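Local structure of chorismatase (Streptomyces hygroscopicus, 4BPS) at residues N139-I144 with R156-G161; T230-P235 with R239-A244; E277-H282 with R286-A291. The protein hydrolyses chorismate to a dihydroxycyclohexadiene carboxylic acid and pyruvate, a step in the biosynthesis of the immunosuppressants FK506 and FK520. One frame throughout, in Å; residues are numbered along the deposited sequence.

Contact 1: residues N139-I144 with R156-G161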
loop_
_atom_site.group_PDB
_atom_site.type_symbol
_atom_site.label_atom_id
_atom_site.label_comp_id
_atom_site.label_asym_id
_atom_site.label_seq_id
_atom_site.Cartn_x
_atom_site.Cartn_y
_atom_site.Cartn_z
ATOM N N ASN A 139 -1.558 4.664 1.116
ATOM C CA ASN A 139 -2.248 5.941 1.298
ATOM C C ASN A 139 -3.736 5.698 1.100
ATOM O O ASN A 139 -4.175 5.341 0.004
ATOM C CB ASN A 139 -1.764 6.983 0.276
ATOM C CG ASN A 139 -0.256 7.095 0.238
ATOM O OD1 ASN A 139 0.333 7.773 1.068
ATOM N ND2 ASN A 139 0.383 6.402 -0.722
ATOM N N TYR A 140 -4.487 5.886 2.186
ATOM C CA TYR A 140 -5.953 5.726 2.182
ATOM C C TYR A 140 -6.512 7.145 2.211
ATOM O O TYR A 140 -6.403 7.833 3.231
ATOM C CB TYR A 140 -6.405 4.897 3.375
ATOM C CG TYR A 140 -5.779 3.504 3.387
ATOM C CD1 TYR A 140 -6.238 2.524 2.511
ATOM C CD2 TYR A 140 -4.731 3.174 4.237
ATOM C CE1 TYR A 140 -5.698 1.261 2.494
ATOM C CE2 TYR A 140 -4.173 1.905 4.236
ATOM C CZ TYR A 140 -4.661 0.945 3.363
ATOM O OH TYR A 140 -4.164 -0.324 3.310
ATOM N N VAL A 141 -7.058 7.583 1.070
ATOM C CA VAL A 141 -7.321 8.997 0.791
ATOM C C VAL A 141 -8.823 9.219 0.745
ATOM O O VAL A 141 -9.473 8.844 -0.228
ATOM C CB VAL A 141 -6.649 9.406 -0.545
ATOM C CG1 VAL A 141 -6.923 10.889 -0.866
ATOM C CG2 VAL A 141 -5.135 9.138 -0.520
ATOM N N SER A 142 -9.379 9.843 1.783
ATOM C CA SER A 142 -10.795 10.129 1.819
ATOM C C SER A 142 -11.231 11.020 0.645
ATOM O O SER A 142 -10.683 12.097 0.421
ATOM C CB SER A 142 -11.128 10.840 3.099
ATOM O OG SER A 142 -12.498 11.174 3.138
ATOM N N GLY A 143 -12.219 10.567 -0.112
ATOM C CA GLY A 143 -12.736 11.375 -1.208
ATOM C C GLY A 143 -11.717 11.556 -2.318
ATOM O O GLY A 143 -11.588 12.660 -2.866
ATOM N N ILE A 144 -11.018 10.485 -2.683
ATOM C CA ILE A 144 -9.905 10.582 -3.613
ATOM C C ILE A 144 -10.279 11.218 -4.962
ATOM O O ILE A 144 -9.429 11.871 -5.577
ATOM C CB ILE A 144 -9.279 9.163 -3.790
ATOM C CG1 ILE A 144 -7.901 9.209 -4.461
ATOM C CG2 ILE A 144 -10.233 8.200 -4.518
ATOM C CD1 ILE A 144 -7.143 7.879 -4.312
ATOM N N ARG A 156 -4.955 14.518 -6.873
ATOM C CA ARG A 156 -3.927 15.389 -7.431
ATOM C C ARG A 156 -3.314 16.269 -6.335
ATOM O O ARG A 156 -2.094 16.485 -6.310
ATOM C CB ARG A 156 -4.489 16.225 -8.566
ATOM C CG ARG A 156 -4.945 15.371 -9.729
ATOM C CD ARG A 156 -5.780 16.170 -10.728
ATOM N NE ARG A 156 -6.377 15.276 -11.724
ATOM C CZ ARG A 156 -5.878 15.057 -12.934
ATOM N NH1 ARG A 156 -4.792 15.706 -13.353
ATOM N NH2 ARG A 156 -6.481 14.206 -13.757
ATOM N N ASP A 157 -4.149 16.758 -5.426
ATOM C CA ASP A 157 -3.714 17.553 -4.271
ATOM C C ASP A 157 -2.774 16.716 -3.388
ATOM O O ASP A 157 -1.684 17.158 -2.990
ATOM C CB ASP A 157 -5.009 17.939 -3.545
ATOM C CG ASP A 157 -4.844 18.922 -2.391
ATOM O OD1 ASP A 157 -3.889 19.732 -2.354
ATOM O OD2 ASP A 157 -5.763 18.887 -1.549
ATOM N N PHE A 158 -3.175 15.470 -3.117
ATOM C CA PHE A 158 -2.325 14.518 -2.407
ATOM C C PHE A 158 -0.985 14.315 -3.139
ATOM O O PHE A 158 0.074 14.318 -2.509
ATOM C CB PHE A 158 -3.094 13.191 -2.258
ATOM C CG PHE A 158 -2.203 12.006 -2.005
ATOM C CD1 PHE A 158 -1.617 11.803 -0.753
ATOM C CD2 PHE A 158 -1.914 11.109 -3.018
ATOM C CE1 PHE A 158 -0.754 10.743 -0.529
ATOM C CE2 PHE A 158 -1.062 10.034 -2.787
ATOM C CZ PHE A 158 -0.475 9.864 -1.548
ATOM N N CYS A 159 -1.027 14.124 -4.461
ATOM C CA CYS A 159 0.213 13.921 -5.200
ATOM C C CYS A 159 1.137 15.131 -5.103
ATOM O O CYS A 159 2.360 14.961 -5.053
ATOM C CB CYS A 159 -0.066 13.604 -6.677
ATOM S SG CYS A 159 -0.599 11.882 -6.988
ATOM N N VAL A 160 0.579 16.353 -5.146
ATOM C CA VAL A 160 1.394 17.554 -4.973
ATOM C C VAL A 160 2.130 17.479 -3.627
ATOM O O VAL A 160 3.343 17.726 -3.550
ATOM C CB VAL A 160 0.529 18.835 -5.047
ATOM C CG1 VAL A 160 1.315 20.058 -4.585
ATOM C CG2 VAL A 160 0.004 19.042 -6.472
ATOM N N GLY A 161 1.402 17.176 -2.556
ATOM C CA GLY A 161 2.023 17.120 -1.248
ATOM C C GLY A 161 3.103 16.057 -1.103
ATOM O O GLY A 161 4.171 16.300 -0.537
#

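Contact 2: residues T230-P235 with R239-A244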
loop_
_atom_site.group_PDB
_atom_site.type_symbol
_atom_site.label_atom_id
_atom_site.label_comp_id
_atom_site.label_asym_id
_atom_site.label_seq_id
_atom_site.Cartn_x
_atom_site.Cartn_y
_atom_site.Cartn_z
ATOM N N THR A 230 8.356 -4.200 -4.726
ATOM C CA THR A 230 9.619 -4.076 -4.032
ATOM C C THR A 230 9.999 -5.436 -3.475
ATOM O O THR A 230 9.173 -6.093 -2.824
ATOM C CB THR A 230 9.515 -3.070 -2.858
ATOM O OG1 THR A 230 9.210 -1.773 -3.404
ATOM C CG2 THR A 230 10.800 -2.997 -2.040
ATOM N N TRP A 231 11.237 -5.854 -3.735
ATOM C CA TRP A 231 11.824 -7.022 -3.080
ATOM C C TRP A 231 12.560 -6.539 -1.834
ATOM O O TRP A 231 13.417 -5.652 -1.927
ATOM C CB TRP A 231 12.812 -7.753 -4.013
ATOM C CG TRP A 231 13.480 -8.860 -3.251
ATOM C CD1 TRP A 231 14.619 -8.774 -2.481
ATOM C CD2 TRP A 231 12.986 -10.190 -3.065
ATOM N NE1 TRP A 231 14.871 -9.990 -1.856
ATOM C CE2 TRP A 231 13.881 -10.871 -2.199
ATOM C CE3 TRP A 231 11.877 -10.876 -3.558
ATOM C CZ2 TRP A 231 13.688 -12.199 -1.831
ATOM C CZ3 TRP A 231 11.685 -12.189 -3.177
ATOM C CH2 TRP A 231 12.588 -12.834 -2.338
ATOM N N LEU A 232 12.259 -7.149 -0.692
ATOM C CA LEU A 232 12.865 -6.741 0.577
ATOM C C LEU A 232 13.495 -7.938 1.256
ATOM O O LEU A 232 12.807 -8.928 1.532
ATOM C CB LEU A 232 11.832 -6.136 1.536
ATOM C CG LEU A 232 12.411 -5.411 2.761
ATOM C CD1 LEU A 232 13.025 -4.092 2.349
ATOM C CD2 LEU A 232 11.346 -5.230 3.844
ATOM N N GLY A 233 14.782 -7.839 1.608
ATOM C CA GLY A 233 15.397 -8.849 2.457
ATOM C C GLY A 233 16.292 -9.806 1.706
ATOM O O GLY A 233 16.533 -9.681 0.511
ATOM N N PRO A 234 16.831 -10.787 2.434
ATOM C CA PRO A 234 17.782 -11.727 1.849
ATOM C C PRO A 234 17.099 -12.640 0.836
ATOM O O PRO A 234 15.869 -12.794 0.832
ATOM C CB PRO A 234 18.279 -12.533 3.066
ATOM C CG PRO A 234 17.276 -12.340 4.115
ATOM C CD PRO A 234 16.599 -11.024 3.866
ATOM N N PRO A 235 17.881 -13.245 -0.064
ATOM C CA PRO A 235 17.281 -14.114 -1.082
ATOM C C PRO A 235 16.382 -15.202 -0.476
ATOM O O PRO A 235 15.301 -15.486 -1.011
ATOM C CB PRO A 235 18.504 -14.703 -1.798
ATOM C CG PRO A 235 19.554 -13.645 -1.650
ATOM C CD PRO A 235 19.329 -13.071 -0.274
ATOM N N ARG A 239 10.904 -10.887 0.848
ATOM C CA ARG A 239 9.498 -10.752 0.490
ATOM C C ARG A 239 9.372 -9.941 -0.778
ATOM O O ARG A 239 10.185 -9.044 -1.046
ATOM C CB ARG A 239 8.740 -9.957 1.568
ATOM C CG ARG A 239 9.019 -10.391 2.994
ATOM C CD ARG A 239 8.514 -11.791 3.292
ATOM N NE ARG A 239 8.585 -12.019 4.737
ATOM C CZ ARG A 239 8.686 -13.209 5.312
ATOM N NH1 ARG A 239 8.698 -14.330 4.614
ATOM N NH2 ARG A 239 8.758 -13.270 6.631
ATOM N N LEU A 240 8.328 -10.218 -1.543
ATOM C CA LEU A 240 8.003 -9.406 -2.711
ATOM C C LEU A 240 6.668 -8.706 -2.472
ATOM O O LEU A 240 5.628 -9.345 -2.445
ATOM C CB LEU A 240 7.939 -10.302 -3.940
ATOM C CG LEU A 240 7.715 -9.608 -5.286
ATOM C CD1 LEU A 240 8.790 -8.574 -5.582
ATOM C CD2 LEU A 240 7.709 -10.702 -6.364
ATOM N N PHE A 241 6.710 -7.393 -2.260
ATOM C CA PHE A 241 5.499 -6.602 -2.049
ATOM C C PHE A 241 5.056 -6.012 -3.384
ATOM O O PHE A 241 5.851 -5.331 -4.049
ATOM C CB PHE A 241 5.788 -5.455 -1.080
ATOM C CG PHE A 241 6.261 -5.916 0.276
ATOM C CD1 PHE A 241 5.473 -6.739 1.060
ATOM C CD2 PHE A 241 7.501 -5.546 0.765
ATOM C CE1 PHE A 241 5.910 -7.173 2.318
ATOM C CE2 PHE A 241 7.949 -5.969 2.023
ATOM C CZ PHE A 241 7.142 -6.760 2.805
ATOM N N ILE A 242 3.808 -6.272 -3.787
ATOM C CA ILE A 242 3.305 -5.794 -5.066
ATOM C C ILE A 242 2.396 -4.593 -4.797
ATOM O O ILE A 242 1.512 -4.654 -3.936
ATOM C CB ILE A 242 2.545 -6.894 -5.812
ATOM C CG1 ILE A 242 3.379 -8.186 -5.914
ATOM C CG2 ILE A 242 2.149 -6.384 -7.204
ATOM C CD1 ILE A 242 2.541 -9.419 -6.094
ATOM N N SER A 243 2.615 -3.511 -5.531
ATOM C CA SER A 243 1.771 -2.316 -5.416
ATOM C C SER A 243 0.328 -2.625 -5.750
ATOM O O SER A 243 0.034 -3.621 -6.425
ATOM C CB SER A 243 2.274 -1.257 -6.382
ATOM O OG SER A 243 3.534 -0.808 -5.934
ATOM N N ALA A 244 -0.575 -1.735 -5.328
ATOM C CA ALA A 244 -1.907 -1.733 -5.923
ATOM C C ALA A 244 -1.720 -1.599 -7.432
ATOM O O ALA A 244 -0.994 -0.711 -7.900
ATOM C CB ALA A 244 -2.716 -0.589 -5.378
#

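Contact 3: residues E277-H282 with R286-A291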
loop_
_atom_site.group_PDB
_atom_site.type_symbol
_atom_site.label_atom_id
_atom_site.label_comp_id
_atom_site.label_asym_id
_atom_site.label_seq_id
_atom_site.Cartn_x
_atom_site.Cartn_y
_atom_site.Cartn_z
ATOM N N GLU A 277 11.445 -13.403 -15.758
ATOM C CA GLU A 277 12.366 -12.596 -16.521
ATOM C C GLU A 277 12.380 -11.157 -16.025
ATOM O O GLU A 277 13.440 -10.535 -16.027
ATOM C CB GLU A 277 12.055 -12.686 -18.024
ATOM C CG GLU A 277 12.960 -11.873 -18.930
ATOM C CD GLU A 277 14.413 -12.252 -18.896
ATOM O OE1 GLU A 277 14.774 -13.329 -18.389
ATOM O OE2 GLU A 277 15.224 -11.449 -19.420
ATOM N N ASN A 278 11.242 -10.624 -15.580
ATOM C CA ASN A 278 11.263 -9.271 -15.043
ATOM C C ASN A 278 12.081 -9.232 -13.759
ATOM O O ASN A 278 12.868 -8.305 -13.534
ATOM C CB ASN A 278 9.844 -8.733 -14.774
ATOM C CG ASN A 278 9.849 -7.247 -14.504
ATOM O OD1 ASN A 278 10.401 -6.484 -15.284
ATOM N ND2 ASN A 278 9.284 -6.836 -13.374
ATOM N N LEU A 279 11.894 -10.232 -12.904
ATOM C CA LEU A 279 12.641 -10.255 -11.653
ATOM C C LEU A 279 14.142 -10.408 -11.932
ATOM O O LEU A 279 14.955 -9.689 -11.346
ATOM C CB LEU A 279 12.083 -11.324 -10.711
ATOM C CG LEU A 279 10.680 -10.994 -10.164
ATOM C CD1 LEU A 279 10.282 -12.026 -9.139
ATOM C CD2 LEU A 279 10.550 -9.599 -9.570
ATOM N N ARG A 280 14.502 -11.280 -12.881
ATOM C CA ARG A 280 15.904 -11.444 -13.249
ATOM C C ARG A 280 16.511 -10.130 -13.695
ATOM O O ARG A 280 17.634 -9.815 -13.329
ATOM C CB ARG A 280 16.057 -12.494 -14.371
ATOM C CG ARG A 280 17.533 -12.834 -14.714
ATOM C CD ARG A 280 17.697 -13.705 -16.000
ATOM N NE ARG A 280 17.398 -12.962 -17.230
ATOM C CZ ARG A 280 18.267 -12.174 -17.864
ATOM N NH1 ARG A 280 19.511 -12.032 -17.399
ATOM N NH2 ARG A 280 17.899 -11.516 -18.958
ATOM N N ARG A 281 15.767 -9.379 -14.506
ATOM C CA ARG A 281 16.251 -8.110 -15.036
ATOM C C ARG A 281 16.447 -7.080 -13.918
ATOM O O ARG A 281 17.174 -6.107 -14.107
ATOM C CB ARG A 281 15.321 -7.602 -16.159
ATOM C CG ARG A 281 15.543 -8.309 -17.548
ATOM C CD ARG A 281 14.445 -8.022 -18.610
ATOM N NE ARG A 281 14.768 -8.564 -19.947
ATOM C CZ ARG A 281 15.419 -7.895 -20.917
ATOM N NH1 ARG A 281 15.831 -6.642 -20.683
ATOM N NH2 ARG A 281 15.689 -8.474 -22.127
ATOM N N HIS A 282 15.808 -7.289 -12.765
ATOM C CA HIS A 282 15.993 -6.412 -11.594
ATOM C C HIS A 282 16.938 -7.018 -10.548
ATOM O O HIS A 282 17.074 -6.472 -9.450
ATOM C CB HIS A 282 14.637 -6.105 -10.943
ATOM C CG HIS A 282 13.798 -5.167 -11.748
ATOM N ND1 HIS A 282 13.039 -5.584 -12.822
ATOM C CD2 HIS A 282 13.611 -3.826 -11.653
ATOM C CE1 HIS A 282 12.404 -4.543 -13.340
ATOM N NE2 HIS A 282 12.733 -3.465 -12.651
ATOM N N ARG A 286 14.539 -15.510 -8.473
ATOM C CA ARG A 286 13.496 -16.503 -8.682
ATOM C C ARG A 286 12.209 -15.792 -9.058
ATOM O O ARG A 286 11.908 -14.729 -8.530
ATOM C CB ARG A 286 13.327 -17.353 -7.432
ATOM C CG ARG A 286 12.094 -18.225 -7.395
ATOM C CD ARG A 286 11.342 -18.016 -6.094
ATOM N NE ARG A 286 11.100 -19.263 -5.376
ATOM C CZ ARG A 286 10.626 -19.328 -4.135
ATOM N NH1 ARG A 286 10.350 -18.214 -3.469
ATOM N NH2 ARG A 286 10.434 -20.506 -3.555
ATOM N N GLY A 287 11.458 -16.416 -9.960
ATOM C CA GLY A 287 10.231 -15.864 -10.489
ATOM C C GLY A 287 9.013 -16.447 -9.806
ATOM O O GLY A 287 9.105 -17.437 -9.071
ATOM N N HIS A 288 7.867 -15.815 -10.060
ATOM C CA HIS A 288 6.608 -16.219 -9.445
ATOM C C HIS A 288 5.485 -16.177 -10.472
ATOM O O HIS A 288 5.638 -15.616 -11.561
ATOM C CB HIS A 288 6.302 -15.301 -8.246
ATOM C CG HIS A 288 7.231 -15.565 -7.108
ATOM N ND1 HIS A 288 7.179 -16.745 -6.401
ATOM C CD2 HIS A 288 8.300 -14.886 -6.620
ATOM C CE1 HIS A 288 8.140 -16.766 -5.496
ATOM N NE2 HIS A 288 8.838 -15.651 -5.608
ATOM N N VAL A 289 4.371 -16.789 -10.085
ATOM C CA VAL A 289 3.127 -16.780 -10.835
ATOM C C VAL A 289 2.010 -16.293 -9.916
ATOM O O VAL A 289 2.191 -16.202 -8.686
ATOM C CB VAL A 289 2.803 -18.185 -11.404
ATOM C CG1 VAL A 289 3.858 -18.588 -12.445
ATOM C CG2 VAL A 289 2.688 -19.214 -10.274
ATOM N N LEU A 290 0.849 -15.978 -10.489
ATOM C CA LEU A 290 -0.226 -15.433 -9.667
ATOM C C LEU A 290 -0.629 -16.336 -8.516
ATOM O O LEU A 290 -1.000 -15.834 -7.439
ATOM C CB LEU A 290 -1.461 -15.122 -10.497
ATOM C CG LEU A 290 -1.345 -13.903 -11.399
ATOM C CD1 LEU A 290 -2.664 -13.761 -12.179
ATOM C CD2 LEU A 290 -1.076 -12.648 -10.599
ATOM N N ALA A 291 -0.559 -17.657 -8.715
ATOM C CA ALA A 291 -0.934 -18.589 -7.657
ATOM C C ALA A 291 -0.037 -18.486 -6.416
ATOM O O ALA A 291 -0.396 -19.029 -5.364
ATOM C CB ALA A 291 -0.920 -20.030 -8.174
#

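Contact 1: residues N139-I144 with R156-G161
The amide of N139 lies against the far end of the F158 ring, where strand 133-142 is covered by helix 154-169 in a beta-alpha-beta unit that strand 178-184 completes within the YjgF-like fold. N139 CG comes to 3.3 Å from F158 CZ, and N139 OD1 approaches F158 CE1 at 3.5 Å. The two side chains cross at about a right angle, with amide and ring planes 56° apart, so the amide neither stacks flat on the ring nor meets it squarely. Two residues along the strand, V141 places CG2 over one face of the same ring, 4.4 Å from F158 CG; this is looser, purely apolar packing. F158 reaches both partners because its CG stands anti to the backbone N (chi1 159°), sending the ring from the helix toward the sheet. All three residues are buried, and I189 and T115 add further contacts to the phenylalanine.

The polar atoms of N139 find partners outside the two segments: OD1 is hydrogen-bonded to the hydroxyl of Y119 on helix 112-129 and ND2 to the carbonyl of T180 on strand 178-184, which together fix the sense of the amide. N139 lines the pocket occupied by 3-(2-carboxyethyl)benzoic acid and touches the substrate-binding R162. The methylene that carries the amide, N139 CB, rests 3.6 Å from F158 CZ.

Contact 2: residues T230-P235 with R239-A244
With CG anti to the backbone N (chi1 175°), the W231 indole folds back across the neighbouring strand, while F241, its CG instead anti to the carbonyl carbon (chi1 -60°), leans its ring toward L232. Strands 229-232 and 239-249 form an antiparallel beta hairpin here. T230 and F241 are a hydrogen-bonded pair, T230 N giving to F241 O and F241 N to T230 O, each at 2.8 Å; L232 and R239 form the next such pair, with L232 N to R239 O and R239 N to L232 O also at 2.8 Å. Between them W231 and L240 make the non-hydrogen-bonded pair. R239 O lies over one face of the indole toward its rim, 3.5 Å from W231 CE3, and L240 CB approaches W231 CE3 at 4.0 Å. The indole is held at its other end by W231 NE1, which donates to G233 O at 2.9 Å from above the carbonyl plane. Replacing W231 with an alanine would probably uncover the backbone around R239 O and leave G233 O without its indole donor. On the face bearing T230, L232, R239 and F241, L232 CD2 meets the phenyl edge in plane, 3.9 Å from F241 CE2, and R239 CB, from the same strand as F241, lies over one face of that ring, toward its rim. Strands 201-204 and 337-343 flank the hairpin in the sheet, and helix 259-274 packs on L240 and I242 through I274.

Contact 3: residues E277-H282 with R286-A291
A buried leucine of the short helix 276-281, L279, packs that helix against the loop leading on to strand 296-300. Its CD1 methyl does nearly all the touching, lying 3.2 Å from R286 O, 4.1 Å from G287 CA and 4.3 Å from H288 CD2. A chi1 of -69° sets CG anti to the carbonyl carbon, and chi2 of -174° extends CD1 from it. H288 is itself placed by its other neighbours, ND1 bonding to D292 and the side chain resting on I274.

This helix-to-loop packing lies about 20 Å from the centre of the chain, where I204 of strand 201-204 and V284 also touch L279. Along the exposed side of the helix, E277 joins R280 and R281 in a salt-bridge network. R280 grips the carboxylate side-on with two nitrogens, NE to E277 OE1 at 2.9 Å and NH2 to E277 OE2 at 2.7 Å, the latter on the syn lone pair. E277 OE2 is shared with R281 NE, which comes from the anti side at 3.0 Å. The H282 ring turns back so that ND1 donates almost straight (172°) to N278 O, 2.8 Å away and in the ring plane.

Contacts 2 and 3 form one continuous body of packing: their centres are 11 Å apart, and L240 CD2 of the hairpin touches L279 CD1 at 4.0 Å and H288 CD2 at 4.2 Å. Contact 1 lies across the chain's centre from both, its centre 24 Å from that of contact 2, with about 8 Å between nearest atoms, and 31 Å from that of contact 3. The ligand pocket draws on both sides. N139 of contact 1 and A244 of contact 2 belong to it, and A244 touches the catalytic proton acceptor E338. Contact 3 contributes no residue to the pocket, though the L279 side chain is about 9 Å from that of substrate-binding R228.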